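Local coordinates for protein restriction endonuclease LpnPI (Legionella pneumophila subsp. pneumophila str. Philadelphia 1, PDB 4RZL) that probably recognises modified cytosines in DNA through this N-terminal SRA-like domain, which would direct cleavage by the full-length restriction endonuclease, at residues L68-E73 / W77-D82; Y91-H96 / H102-Q107; H99-H102 / G108-T111; A168-T173 / R177-R182. All coordinates share one frame; numbering follows the deposited sequence.

How the interactions relate
The four contacts follow the chain order 1, 2, 3, 4, with interactions 2 and 3 interlocked and sharing His-102. Their centres lie only about 5 Å apart, in the loop between strand 87-91 and helix 108-119 and on the first turn of that helix. Interaction 4 is the hairpin of strands 166-173 and 176-187, its centre about 11 Å from those of interactions 2 and 3. Interaction 1 sits where strands 65-70 and 80-82 of the same mixed sheet approach, its centre about 15 to 18 Å from those of the other three. Trp-77 of interaction 1 packs on Tyr-91, Phe-178 and Lys-171. Asn-180 and Tyr-181 bond to the loop and helix, so hairpin, loop and helix form one connected part of the DNA recognition domain.

Interaction 1 (L68-E73 / W77-D82); sequences LYTNME and WPDSID
Thr-70 and Asp-79 meet where strand 65-70 ends and strand 80-82 is about to begin. Thr-70 OG1 donates to Asp-79 OD2 at 2.6 Å. Asp-79 OD2 accepts through its anti lone pair, the one turned away from OD1. The two side chains slide past each other in opposite directions, which leaves Thr-70 CB 3.1 Å from Asp-79 OD2. The hydroxyl of Thr-70 stands opposite its own backbone N (chi1 171°), beside the carbonyl carbon. There it also accepts from Met-72 N at 3.1 Å. Asp-79 OD1 takes the backbone N-H of Tyr-91, so both oxygens of this buried carboxylate are engaged and its rotation is fixed. The end of Met-72 reaches the backbone of Asp-79. Its chain bends at chi2 and chi3 and lays SD 3.4 Å from Asp-79 O and 4.0 Å from Asp-79 CB. The methyl CE goes on to Ser-80 CA at 4.2 Å, on the more exposed side of the contact. Two turns follow each other here. Thr-70 OG1 to Met-72 N makes an ST turn, and Asn-71 OD1 to Glu-73 N an Asx turn, a compact way of leading the chain out of strand 65-70.

Interaction 2 (Y91-H96 / H102-Q107); sequences YGDNKH and HDTPRQ
Asp-93 and Thr-104 join two parts of the long loop that leads from strand 87-91 into helix 108-119 of this SRA-like domain. Thr-104 OG1 donates to Asp-93 OD2 at 2.8 Å. The hydroxyl comes in from above the carboxylate plane, 41° out of it, and the two side chains cross at a slant. Asp-93 CG sits between its backbone N and carbonyl carbon (chi1 66°), which turns the carboxylate toward the helix start. The same carboxylate also caps that start: OD2 accepts from Gly-108 N as well, and OD1 from Asn-109 N. These N-H groups at the head of helix 108-119 would probably stabilise the negative charge of Asp-93. Thr-104 CG2 packs on Asn-94 CB at 4.0 Å.

Two waters add to the contact. One donates to Asp-93 OD2 and accepts from Arg-106 N at 3.0 Å. The other donates to Asn-94 OD1, 2.8 Å away. Its link to Asp-103 O is unusually short and less certain.

Further out, the guanidinium of Arg-106 makes no salt bridge with Asp-93, since Arg-106 NE lies 6.5 Å from Asp-93 OD2. Asn-94 is set by the hairpin, with its ND2 bonded to Gln-179 O and its backbone N to Asn-180 OD1.

Thr-104 is positioned by Gln-107, the N-cap residue. Thr-104 O accepts from Gln-107 N at 3.1 Å and also, in the carbonyl plane and almost straight at 175°, from Gln-107 NE2 at 2.9 Å.

Interaction 3 (H99-H102 / G108-T111); sequences HDIH and GNAT
Asn-109 places CG opposite its carbonyl carbon (chi1 -80°), and this swings its amide off the helix toward Ile-101. Ile-101 CG1 lies opposite its own backbone N and passes the amide at about a right angle, 3.6 Å from Asn-109 ND2. The polar link is the bond from Asn-109 ND2 to Ile-101 O, at 2.8 Å and 158°. The acceptor lies nearly in the amide plane, while the donor is tilted 22° from the carbonyl plane. Asn-109 ND2 also donates to Asn-180 OD1 on strand 176-187. With two bonds on its nitrogen, the amide ties the loop and the hairpin to the helix.

His-102 lies next to it. Its ring turns an edge to the Asn-109 carbonyl, with His-102 CD2 3.9 Å from Asn-109 O. Ile-101 CG2 lies over one face of the ring, near the rim. The ring also bonds through NE2 to Tyr-181 OH, which sets its rotation. On the backbone, a water donates to His-102 O at 2.9 Å and accepts from Ala-110 N at 2.8 Å.

Within the loop, Asp-100 OD2 accepts from His-102 N at 2.9 Å and closes an Asx turn. This is the N-terminal turn of a helix in the SRA-like domain: the N-H groups of its first residues are met by the carboxylate of Asp-93 and, at Ala-110, by a water.

Interaction 4 (A168-T173 / R177-R182); sequences AVWKTT and RFQNYR
Val-169 and Asn-180 exchange two backbone bonds, Val-169 N to Asn-180 O at 2.7 Å and Asn-180 N to Val-169 O at 2.9 Å. Lys-171 and Phe-178 form the second such pair, with Lys-171 N to Phe-178 O and Phe-178 N to Lys-171 O both at 2.9 Å. These hydrogen-bonded pairs alternate with non-hydrogen-bonded ones in an antiparallel hairpin whose segment axes make 140°.

Trp-170 and Gln-179 stack on one face of the sheet. Gln-179 CG sits over the six-membered ring, 3.4 Å from its centroid and 9° off the normal, a CH-pi contact. The extended Gln-179 chain carries its amide along the indole, the planes 24° apart. Beside them Thr-172 and Arg-177 run side by side, with Thr-172 OG1 3.2 Å from Arg-177 CG.

Phe-178 and Lys-171 lie on the opposite face, Lys-171 CB 4.0 Å from Phe-178 CZ. Thr-173, at the end of its strand, brings OG1 to the edge of the Phe-178 ring, 3.4 Å from Phe-178 CE1. Asn-180 ND2 bonds to Gly-92 O, which ties this face to the loop.

As modelled, Trp-170 NE1 and Gln-179 NE2 are both donors, so the stack probably rests on dispersion and CH-pi attraction, while backbone bonds set the strand pairing.

Interaction 1 (L68-E73 / W77-D82)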
loop_
_atom_site.group_PDB
_atom_site.type_symbol
_atom_site.label_atom_id
_atom_site.label_comp_id
_atom_site.label_asym_id
_atom_site.label_seq_id
_atom_site.Cartn_x
_atom_site.Cartn_y
_atom_site.Cartn_z
ATOM N N LEU A 68 0.820 -2.484 0.499
ATOM C CA LEU A 68 1.662 -2.372 -0.675
ATOM C C LEU A 68 3.030 -1.921 -0.234
ATOM O O LEU A 68 3.164 -0.919 0.471
ATOM C CB LEU A 68 1.093 -1.381 -1.691
ATOM C CG LEU A 68 -0.329 -1.654 -2.176
ATOM C CD1 LEU A 68 -0.702 -0.610 -3.225
ATOM C CD2 LEU A 68 -0.438 -3.071 -2.712
ATOM N N TYR A 69 4.049 -2.649 -0.667
ATOM C CA TYR A 69 5.407 -2.365 -0.257
ATOM C C TYR A 69 6.304 -2.270 -1.482
ATOM O O TYR A 69 6.278 -3.135 -2.355
ATOM C CB TYR A 69 5.904 -3.451 0.715
ATOM C CG TYR A 69 7.373 -3.364 0.975
ATOM C CD1 TYR A 69 7.892 -2.295 1.681
ATOM C CD2 TYR A 69 8.250 -4.336 0.504
ATOM C CE1 TYR A 69 9.236 -2.182 1.919
ATOM C CE2 TYR A 69 9.609 -4.235 0.743
ATOM C CZ TYR A 69 10.093 -3.148 1.460
ATOM O OH TYR A 69 11.432 -3.001 1.720
ATOM N N THR A 70 7.090 -1.206 -1.558
ATOM C CA THR A 70 7.998 -1.056 -2.676
ATOM C C THR A 70 9.363 -0.558 -2.206
ATOM O O THR A 70 9.462 0.206 -1.242
ATOM C CB THR A 70 7.445 -0.084 -3.728
ATOM O OG1 THR A 70 8.462 0.179 -4.698
ATOM C CG2 THR A 70 7.032 1.224 -3.094
ATOM N N ASN A 71 10.420 -0.971 -2.890
ATOM C CA ASN A 71 11.753 -0.523 -2.512
ATOM C C ASN A 71 12.175 0.750 -3.244
ATOM O O ASN A 71 13.178 1.366 -2.888
ATOM C CB ASN A 71 12.787 -1.638 -2.728
ATOM C CG ASN A 71 12.929 -2.055 -4.183
ATOM O OD1 ASN A 71 12.664 -1.283 -5.109
ATOM N ND2 ASN A 71 13.369 -3.292 -4.388
ATOM N N MET A 72 11.411 1.131 -4.268
ATOM C CA MET A 72 11.689 2.330 -5.073
ATOM C C MET A 72 13.106 2.364 -5.676
ATOM O O MET A 72 13.630 3.437 -5.975
ATOM C CB MET A 72 11.466 3.596 -4.236
ATOM C CG MET A 72 10.154 3.610 -3.468
ATOM S SD MET A 72 8.805 4.444 -4.337
ATOM C CE MET A 72 9.315 6.144 -4.148
ATOM N N GLU A 73 13.709 1.197 -5.884
ATOM C CA GLU A 73 15.078 1.124 -6.399
ATOM C C GLU A 73 15.148 0.801 -7.891
ATOM O O GLU A 73 16.138 1.125 -8.546
ATOM C CB GLU A 73 15.888 0.062 -5.645
ATOM C CG GLU A 73 15.927 0.217 -4.138
ATOM C CD GLU A 73 16.526 -1.001 -3.451
ATOM O OE1 GLU A 73 16.722 -2.028 -4.134
ATOM O OE2 GLU A 73 16.796 -0.932 -2.233
ATOM N N TRP A 77 10.615 -0.508 -13.051
ATOM C CA TRP A 77 9.262 -0.399 -12.502
ATOM C C TRP A 77 9.220 0.778 -11.543
ATOM O O TRP A 77 9.313 0.608 -10.330
ATOM C CB TRP A 77 8.850 -1.695 -11.807
ATOM C CG TRP A 77 9.027 -2.890 -12.679
ATOM C CD1 TRP A 77 10.045 -3.805 -12.625
ATOM C CD2 TRP A 77 8.174 -3.301 -13.751
ATOM N NE1 TRP A 77 9.868 -4.764 -13.596
ATOM C CE2 TRP A 77 8.731 -4.476 -14.301
ATOM C CE3 TRP A 77 6.997 -2.786 -14.308
ATOM C CZ2 TRP A 77 8.148 -5.145 -15.368
ATOM C CZ3 TRP A 77 6.426 -3.450 -15.369
ATOM C CH2 TRP A 77 7.000 -4.622 -15.888
ATOM N N PRO A 78 9.086 1.987 -12.095
ATOM C CA PRO A 78 9.274 3.200 -11.295
ATOM C C PRO A 78 8.099 3.549 -10.351
ATOM O O PRO A 78 7.383 4.519 -10.625
ATOM C CB PRO A 78 9.445 4.279 -12.371
ATOM C CG PRO A 78 8.624 3.778 -13.523
ATOM C CD PRO A 78 8.736 2.280 -13.498
ATOM N N ASP A 79 7.915 2.806 -9.258
ATOM C CA ASP A 79 6.917 3.209 -8.260
ATOM C C ASP A 79 7.223 4.618 -7.773
ATOM O O ASP A 79 8.391 4.975 -7.620
ATOM C CB ASP A 79 6.887 2.262 -7.066
ATOM C CG ASP A 79 6.525 0.839 -7.452
ATOM O OD1 ASP A 79 5.676 0.638 -8.341
ATOM O OD2 ASP A 79 7.078 -0.085 -6.837
ATOM N N SER A 80 6.191 5.421 -7.529
ATOM C CA SER A 80 6.427 6.793 -7.084
ATOM C C SER A 80 5.280 7.387 -6.274
ATOM O O SER A 80 4.117 6.991 -6.405
ATOM C CB SER A 80 6.697 7.704 -8.285
ATOM O OG SER A 80 5.539 7.791 -9.091
ATOM N N ILE A 81 5.625 8.360 -5.442
ATOM C CA ILE A 81 4.623 9.124 -4.718
ATOM C C ILE A 81 4.774 10.587 -5.125
ATOM O O ILE A 81 5.889 11.106 -5.232
ATOM C CB ILE A 81 4.765 8.973 -3.191
ATOM C CG1 ILE A 81 3.711 9.801 -2.457
ATOM C CG2 ILE A 81 6.162 9.393 -2.729
ATOM C CD1 ILE A 81 3.872 9.728 -0.953
ATOM N N ASP A 82 3.655 11.222 -5.443
ATOM C CA ASP A 82 3.643 12.655 -5.657
ATOM C C ASP A 82 3.006 13.287 -4.421
ATOM O O ASP A 82 1.785 13.276 -4.267
ATOM C CB ASP A 82 2.888 13.012 -6.937
ATOM C CG ASP A 82 2.941 14.508 -7.260
ATOM O OD1 ASP A 82 2.976 15.338 -6.319
ATOM O OD2 ASP A 82 2.952 14.862 -8.460
#

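Interaction 2 (Y91-H96 / H102-Q107)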
loop_
_atom_site.group_PDB
_atom_site.type_symbol
_atom_site.label_atom_id
_atom_site.label_comp_id
_atom_site.label_asym_id
_atom_site.label_seq_id
_atom_site.Cartn_x
_atom_site.Cartn_y
_atom_site.Cartn_z
ATOM N N TYR A 91 3.495 -0.472 -9.371
ATOM C CA TYR A 91 3.541 -1.513 -10.399
ATOM C C TYR A 91 3.285 -2.887 -9.800
ATOM O O TYR A 91 3.738 -3.187 -8.691
ATOM C CB TYR A 91 4.881 -1.481 -11.142
ATOM C CG TYR A 91 4.975 -0.307 -12.089
ATOM C CD1 TYR A 91 5.431 0.928 -11.649
ATOM C CD2 TYR A 91 4.567 -0.423 -13.414
ATOM C CE1 TYR A 91 5.492 2.009 -12.499
ATOM C CE2 TYR A 91 4.648 0.659 -14.289
ATOM C CZ TYR A 91 5.109 1.870 -13.823
ATOM O OH TYR A 91 5.177 2.959 -14.666
ATOM N N GLY A 92 2.624 -3.720 -10.538
ATOM C CA GLY A 92 2.155 -4.977 -10.100
ATOM C C GLY A 92 3.226 -6.047 -10.013
ATOM O O GLY A 92 4.322 -5.811 -10.214
ATOM N N ASP A 93 2.817 -7.213 -9.650
ATOM C CA ASP A 93 3.655 -8.264 -9.299
ATOM C C ASP A 93 3.999 -9.255 -10.455
ATOM O O ASP A 93 4.224 -10.319 -10.172
ATOM C CB ASP A 93 3.204 -8.989 -8.052
ATOM C CG ASP A 93 1.871 -9.740 -8.214
ATOM O OD1 ASP A 93 1.130 -9.535 -9.113
ATOM O OD2 ASP A 93 1.560 -10.490 -7.386
ATOM N N ASN A 94 3.930 -8.839 -11.654
ATOM C CA ASN A 94 4.356 -9.656 -12.776
ATOM C C ASN A 94 5.591 -9.011 -13.397
ATOM O O ASN A 94 5.551 -8.403 -14.381
ATOM C CB ASN A 94 3.254 -9.895 -13.834
ATOM C CG ASN A 94 3.625 -10.995 -14.857
ATOM O OD1 ASN A 94 4.295 -11.864 -14.536
ATOM N ND2 ASN A 94 3.178 -10.883 -16.051
ATOM N N LYS A 95 6.684 -9.010 -12.874
ATOM C CA LYS A 95 7.858 -8.276 -13.232
ATOM C C LYS A 95 8.865 -9.025 -14.134
ATOM O O LYS A 95 9.771 -8.444 -14.543
ATOM C CB LYS A 95 8.512 -7.594 -12.027
ATOM C CG LYS A 95 7.675 -6.472 -11.326
ATOM C CD LYS A 95 8.296 -6.021 -10.053
ATOM C CE LYS A 95 7.643 -4.776 -9.537
ATOM N NZ LYS A 95 8.105 -4.281 -8.276
ATOM N N HIS A 96 8.607 -10.287 -14.403
ATOM C CA HIS A 96 9.468 -11.144 -15.221
ATOM C C HIS A 96 8.637 -11.948 -16.226
ATOM O O HIS A 96 7.432 -12.157 -16.019
ATOM C CB HIS A 96 10.262 -12.127 -14.340
ATOM C CG HIS A 96 11.167 -11.468 -13.346
ATOM N ND1 HIS A 96 10.745 -11.099 -12.087
ATOM C CD2 HIS A 96 12.478 -11.134 -13.419
ATOM C CE1 HIS A 96 11.755 -10.550 -11.432
ATOM N NE2 HIS A 96 12.818 -10.563 -12.216
ATOM N N HIS A 102 -2.106 -12.024 -14.780
ATOM C CA HIS A 102 -2.884 -12.367 -13.588
ATOM C C HIS A 102 -2.419 -13.631 -12.882
ATOM O O HIS A 102 -2.937 -13.986 -11.815
ATOM C CB HIS A 102 -4.355 -12.503 -13.964
ATOM C CG HIS A 102 -4.976 -11.218 -14.410
ATOM N ND1 HIS A 102 -5.632 -11.083 -15.613
ATOM C CD2 HIS A 102 -5.032 -10.003 -13.810
ATOM C CE1 HIS A 102 -6.075 -9.844 -15.733
ATOM N NE2 HIS A 102 -5.729 -9.166 -14.652
ATOM N N ASP A 103 -1.436 -14.298 -13.472
ATOM C CA ASP A 103 -0.938 -15.571 -12.946
ATOM C C ASP A 103 0.332 -15.344 -12.117
ATOM O O ASP A 103 1.437 -15.632 -12.555
ATOM C CB ASP A 103 -0.712 -16.537 -14.118
ATOM C CG ASP A 103 -0.322 -17.948 -13.677
ATOM O OD1 ASP A 103 -0.421 -18.278 -12.477
ATOM O OD2 ASP A 103 0.055 -18.747 -14.563
ATOM N N THR A 104 0.165 -14.822 -10.908
ATOM C CA THR A 104 1.298 -14.497 -10.058
ATOM C C THR A 104 1.102 -15.182 -8.713
ATOM O O THR A 104 -0.035 -15.422 -8.297
ATOM C CB THR A 104 1.464 -12.963 -9.870
ATOM O OG1 THR A 104 0.423 -12.452 -9.019
ATOM C CG2 THR A 104 1.440 -12.247 -11.230
ATOM N N PRO A 105 2.210 -15.548 -8.052
ATOM C CA PRO A 105 2.126 -16.333 -6.807
ATOM C C PRO A 105 1.359 -15.622 -5.686
ATOM O O PRO A 105 0.552 -16.257 -5.004
ATOM C CB PRO A 105 3.597 -16.524 -6.420
ATOM C CG PRO A 105 4.345 -16.425 -7.723
ATOM C CD PRO A 105 3.603 -15.370 -8.505
ATOM N N ARG A 106 1.587 -14.320 -5.516
ATOM C CA ARG A 106 0.908 -13.571 -4.461
ATOM C C ARG A 106 -0.430 -12.993 -4.930
ATOM O O ARG A 106 -1.163 -12.383 -4.146
ATOM C CB ARG A 106 1.807 -12.450 -3.945
ATOM C CG ARG A 106 3.109 -12.945 -3.326
ATOM C CD ARG A 106 3.904 -11.793 -2.733
ATOM N NE ARG A 106 5.256 -12.204 -2.354
ATOM C CZ ARG A 106 5.576 -12.816 -1.216
ATOM N NH1 ARG A 106 4.640 -13.094 -0.310
ATOM N NH2 ARG A 106 6.843 -13.145 -0.984
ATOM N N GLN A 107 -0.742 -13.180 -6.211
ATOM C CA GLN A 107 -2.028 -12.743 -6.760
ATOM C C GLN A 107 -2.250 -11.232 -6.632
ATOM O O GLN A 107 -3.391 -10.776 -6.500
ATOM C CB GLN A 107 -3.172 -13.490 -6.071
ATOM C CG GLN A 107 -3.289 -14.965 -6.459
ATOM C CD GLN A 107 -3.805 -15.146 -7.877
ATOM O OE1 GLN A 107 -5.017 -15.103 -8.117
ATOM N NE2 GLN A 107 -2.890 -15.349 -8.829
HETATM O O HOH W 1 3.477 -12.554 -7.118
HETATM O O HOH W 2 3.390 -14.296 -13.423
#

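Interaction 3 (H99-H102 / G108-T111)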
loop_
_atom_site.group_PDB
_atom_site.type_symbol
_atom_site.label_atom_id
_atom_site.label_comp_id
_atom_site.label_asym_id
_atom_site.label_seq_id
_atom_site.Cartn_x
_atom_site.Cartn_y
_atom_site.Cartn_z
ATOM N N HIS A 99 4.471 -16.057 -16.730
ATOM C CA HIS A 99 3.086 -16.362 -16.664
ATOM C C HIS A 99 2.316 -15.164 -17.159
ATOM O O HIS A 99 2.897 -14.160 -17.372
ATOM C CB HIS A 99 2.766 -16.851 -15.265
ATOM C CG HIS A 99 3.170 -18.288 -14.948
ATOM N ND1 HIS A 99 3.551 -18.665 -13.742
ATOM C CD2 HIS A 99 3.157 -19.433 -15.698
ATOM C CE1 HIS A 99 3.782 -19.980 -13.730
ATOM N NE2 HIS A 99 3.551 -20.434 -14.920
ATOM N N ASP A 100 1.051 -15.296 -17.501
ATOM C CA ASP A 100 0.100 -14.228 -17.778
ATOM C C ASP A 100 0.068 -13.202 -16.632
ATOM O O ASP A 100 0.412 -13.511 -15.484
ATOM C CB ASP A 100 -1.291 -14.836 -18.017
ATOM C CG ASP A 100 -2.383 -13.789 -18.152
ATOM O OD1 ASP A 100 -2.568 -13.265 -19.274
ATOM O OD2 ASP A 100 -3.066 -13.507 -17.132
ATOM N N ILE A 101 -0.336 -11.981 -16.965
ATOM C CA ILE A 101 -0.358 -10.852 -16.035
ATOM C C ILE A 101 -1.074 -11.186 -14.718
ATOM O O ILE A 101 -0.654 -10.733 -13.654
ATOM C CB ILE A 101 -1.008 -9.614 -16.724
ATOM C CG1 ILE A 101 -1.137 -8.421 -15.764
ATOM C CG2 ILE A 101 -2.378 -9.964 -17.303
ATOM C CD1 ILE A 101 -1.479 -7.105 -16.494
ATOM N N HIS A 102 -2.106 -12.024 -14.780
ATOM C CA HIS A 102 -2.884 -12.367 -13.588
ATOM C C HIS A 102 -2.419 -13.631 -12.882
ATOM O O HIS A 102 -2.937 -13.986 -11.815
ATOM C CB HIS A 102 -4.355 -12.503 -13.964
ATOM C CG HIS A 102 -4.976 -11.218 -14.410
ATOM N ND1 HIS A 102 -5.632 -11.083 -15.613
ATOM C CD2 HIS A 102 -5.032 -10.003 -13.810
ATOM C CE1 HIS A 102 -6.075 -9.844 -15.733
ATOM N NE2 HIS A 102 -5.729 -9.166 -14.652
ATOM N N GLY A 108 -1.165 -10.466 -6.678
ATOM C CA GLY A 108 -1.252 -9.017 -6.573
ATOM C C GLY A 108 -2.051 -8.447 -7.738
ATOM O O GLY A 108 -2.988 -7.678 -7.538
ATOM N N ASN A 109 -1.684 -8.840 -8.955
ATOM C CA ASN A 109 -2.342 -8.326 -10.150
ATOM C C ASN A 109 -3.804 -8.722 -10.236
ATOM O O ASN A 109 -4.647 -7.894 -10.573
ATOM C CB ASN A 109 -1.601 -8.792 -11.402
ATOM C CG ASN A 109 -0.386 -7.956 -11.685
ATOM O OD1 ASN A 109 -0.220 -6.880 -11.113
ATOM N ND2 ASN A 109 0.483 -8.443 -12.560
ATOM N N ALA A 110 -4.123 -9.973 -9.907
ATOM C CA ALA A 110 -5.523 -10.394 -9.909
ATOM C C ALA A 110 -6.330 -9.556 -8.898
ATOM O O ALA A 110 -7.472 -9.172 -9.144
ATOM C CB ALA A 110 -5.631 -11.887 -9.583
ATOM N N THR A 111 -5.719 -9.254 -7.761
ATOM C CA THR A 111 -6.416 -8.500 -6.727
ATOM C C THR A 111 -6.566 -7.036 -7.142
ATOM O O THR A 111 -7.635 -6.440 -6.927
ATOM C CB THR A 111 -5.694 -8.594 -5.374
ATOM O OG1 THR A 111 -5.558 -9.971 -5.011
ATOM C CG2 THR A 111 -6.481 -7.866 -4.292
HETATM O O HOH W 3 -2.157 -11.945 -9.866
#

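Interaction 4 (A168-T173 / R177-R182)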
loop_
_atom_site.group_PDB
_atom_site.type_symbol
_atom_site.label_atom_id
_atom_site.label_comp_id
_atom_site.label_asym_id
_atom_site.label_seq_id
_atom_site.Cartn_x
_atom_site.Cartn_y
_atom_site.Cartn_z
ATOM N N ALA A 168 -2.590 -2.173 -18.118
ATOM C CA ALA A 168 -1.679 -3.279 -18.397
ATOM C C ALA A 168 -0.562 -2.773 -19.309
ATOM O O ALA A 168 -0.792 -2.494 -20.476
ATOM C CB ALA A 168 -2.429 -4.451 -19.040
ATOM N N VAL A 169 0.646 -2.634 -18.788
ATOM C CA VAL A 169 1.731 -2.136 -19.626
ATOM C C VAL A 169 2.607 -3.291 -20.102
ATOM O O VAL A 169 2.711 -4.331 -19.435
ATOM C CB VAL A 169 2.605 -1.100 -18.889
ATOM C CG1 VAL A 169 1.749 0.045 -18.373
ATOM C CG2 VAL A 169 3.346 -1.763 -17.728
ATOM N N TRP A 170 3.236 -3.099 -21.254
ATOM C CA TRP A 170 4.134 -4.105 -21.812
ATOM C C TRP A 170 5.566 -3.809 -21.440
ATOM O O TRP A 170 5.981 -2.652 -21.421
ATOM C CB TRP A 170 4.037 -4.152 -23.344
ATOM C CG TRP A 170 2.821 -4.826 -23.894
ATOM C CD1 TRP A 170 1.667 -4.227 -24.332
ATOM C CD2 TRP A 170 2.643 -6.234 -24.082
ATOM N NE1 TRP A 170 0.789 -5.184 -24.792
ATOM C CE2 TRP A 170 1.358 -6.422 -24.644
ATOM C CE3 TRP A 170 3.452 -7.355 -23.840
ATOM C CZ2 TRP A 170 0.861 -7.683 -24.963
ATOM C CZ3 TRP A 170 2.956 -8.618 -24.160
ATOM C CH2 TRP A 170 1.669 -8.770 -24.712
ATOM N N LYS A 171 6.323 -4.857 -21.147
ATOM C CA LYS A 171 7.766 -4.742 -21.044
ATOM C C LYS A 171 8.429 -5.888 -21.801
ATOM O O LYS A 171 7.825 -6.932 -22.025
ATOM C CB LYS A 171 8.222 -4.730 -19.582
ATOM C CG LYS A 171 8.004 -3.402 -18.846
ATOM C CD LYS A 171 9.217 -2.475 -18.989
ATOM C CE LYS A 171 9.118 -1.235 -18.096
ATOM N NZ LYS A 171 7.927 -0.392 -18.421
ATOM N N THR A 172 9.675 -5.672 -22.192
ATOM C CA THR A 172 10.487 -6.709 -22.806
ATOM C C THR A 172 11.679 -6.988 -21.909
ATOM O O THR A 172 12.351 -6.053 -21.471
ATOM C CB THR A 172 10.995 -6.295 -24.200
ATOM O OG1 THR A 172 9.887 -5.872 -24.994
ATOM C CG2 THR A 172 11.719 -7.471 -24.905
ATOM N N THR A 173 11.928 -8.265 -21.628
ATOM C CA THR A 173 13.121 -8.667 -20.894
ATOM C C THR A 173 13.835 -9.758 -21.679
ATOM O O THR A 173 13.273 -10.839 -21.872
ATOM C CB THR A 173 12.796 -9.187 -19.490
ATOM O OG1 THR A 173 12.240 -8.127 -18.690
ATOM C CG2 THR A 173 14.066 -9.739 -18.824
ATOM N N ARG A 177 8.414 -10.533 -24.294
ATOM C CA ARG A 177 7.441 -9.496 -23.931
ATOM C C ARG A 177 6.365 -10.038 -22.985
ATOM O O ARG A 177 5.885 -11.168 -23.146
ATOM C CB ARG A 177 6.805 -8.897 -25.192
ATOM C CG ARG A 177 7.806 -8.111 -26.059
ATOM C CD ARG A 177 7.222 -7.818 -27.444
ATOM N NE ARG A 177 7.144 -9.035 -28.260
ATOM C CZ ARG A 177 6.582 -9.099 -29.466
ATOM N NH1 ARG A 177 6.048 -8.015 -30.013
ATOM N NH2 ARG A 177 6.554 -10.247 -30.127
ATOM N N PHE A 178 5.974 -9.218 -22.008
ATOM C CA PHE A 178 4.986 -9.618 -21.008
ATOM C C PHE A 178 4.309 -8.373 -20.450
ATOM O O PHE A 178 4.799 -7.261 -20.643
ATOM C CB PHE A 178 5.649 -10.432 -19.884
ATOM C CG PHE A 178 6.711 -9.666 -19.134
ATOM C CD1 PHE A 178 7.976 -9.497 -19.678
ATOM C CD2 PHE A 178 6.440 -9.111 -17.889
ATOM C CE1 PHE A 178 8.945 -8.786 -19.003
ATOM C CE2 PHE A 178 7.398 -8.403 -17.198
ATOM C CZ PHE A 178 8.658 -8.234 -17.745
ATOM N N GLN A 179 3.188 -8.562 -19.758
ATOM C CA GLN A 179 2.414 -7.429 -19.241
ATOM C C GLN A 179 2.392 -7.369 -17.717
ATOM O O GLN A 179 2.482 -8.392 -17.032
ATOM C CB GLN A 179 0.978 -7.487 -19.765
ATOM C CG GLN A 179 0.821 -7.234 -21.260
ATOM C CD GLN A 179 -0.639 -7.228 -21.671
ATOM O OE1 GLN A 179 -1.343 -8.230 -21.514
ATOM N NE2 GLN A 179 -1.109 -6.084 -22.174
ATOM N N ASN A 180 2.262 -6.154 -17.200
ATOM C CA ASN A 180 2.178 -5.928 -15.770
ATOM C C ASN A 180 1.272 -4.721 -15.535
ATOM O O ASN A 180 1.115 -3.875 -16.419
ATOM C CB ASN A 180 3.583 -5.693 -15.171
ATOM C CG ASN A 180 3.611 -5.823 -13.631
ATOM O OD1 ASN A 180 2.737 -6.464 -13.015
ATOM N ND2 ASN A 180 4.607 -5.184 -13.010
ATOM N N TYR A 181 0.680 -4.622 -14.351
ATOM C CA TYR A 181 -0.192 -3.485 -14.080
ATOM C C TYR A 181 0.581 -2.263 -13.608
ATOM O O TYR A 181 1.538 -2.356 -12.829
ATOM C CB TYR A 181 -1.241 -3.850 -13.031
ATOM C CG TYR A 181 -2.453 -4.564 -13.585
ATOM C CD1 TYR A 181 -3.113 -4.097 -14.727
ATOM C CD2 TYR A 181 -2.917 -5.725 -12.989
ATOM C CE1 TYR A 181 -4.213 -4.765 -15.232
ATOM C CE2 TYR A 181 -4.019 -6.398 -13.488
ATOM C CZ TYR A 181 -4.659 -5.913 -14.606
ATOM O OH TYR A 181 -5.753 -6.584 -15.084
ATOM N N ARG A 182 0.154 -1.112 -14.103
ATOM C CA ARG A 182 0.505 0.166 -13.513
ATOM C C ARG A 182 -0.769 0.693 -12.863
ATOM O O ARG A 182 -1.762 0.958 -13.550
ATOM C CB ARG A 182 1.043 1.128 -14.571
ATOM C CG ARG A 182 1.327 2.537 -14.090
ATOM C CD ARG A 182 1.731 3.353 -15.297
ATOM N NE ARG A 182 2.169 4.701 -14.989
ATOM C CZ ARG A 182 1.386 5.772 -15.071
ATOM N NH1 ARG A 182 0.115 5.636 -15.428
ATOM N NH2 ARG A 182 1.873 6.974 -14.789
#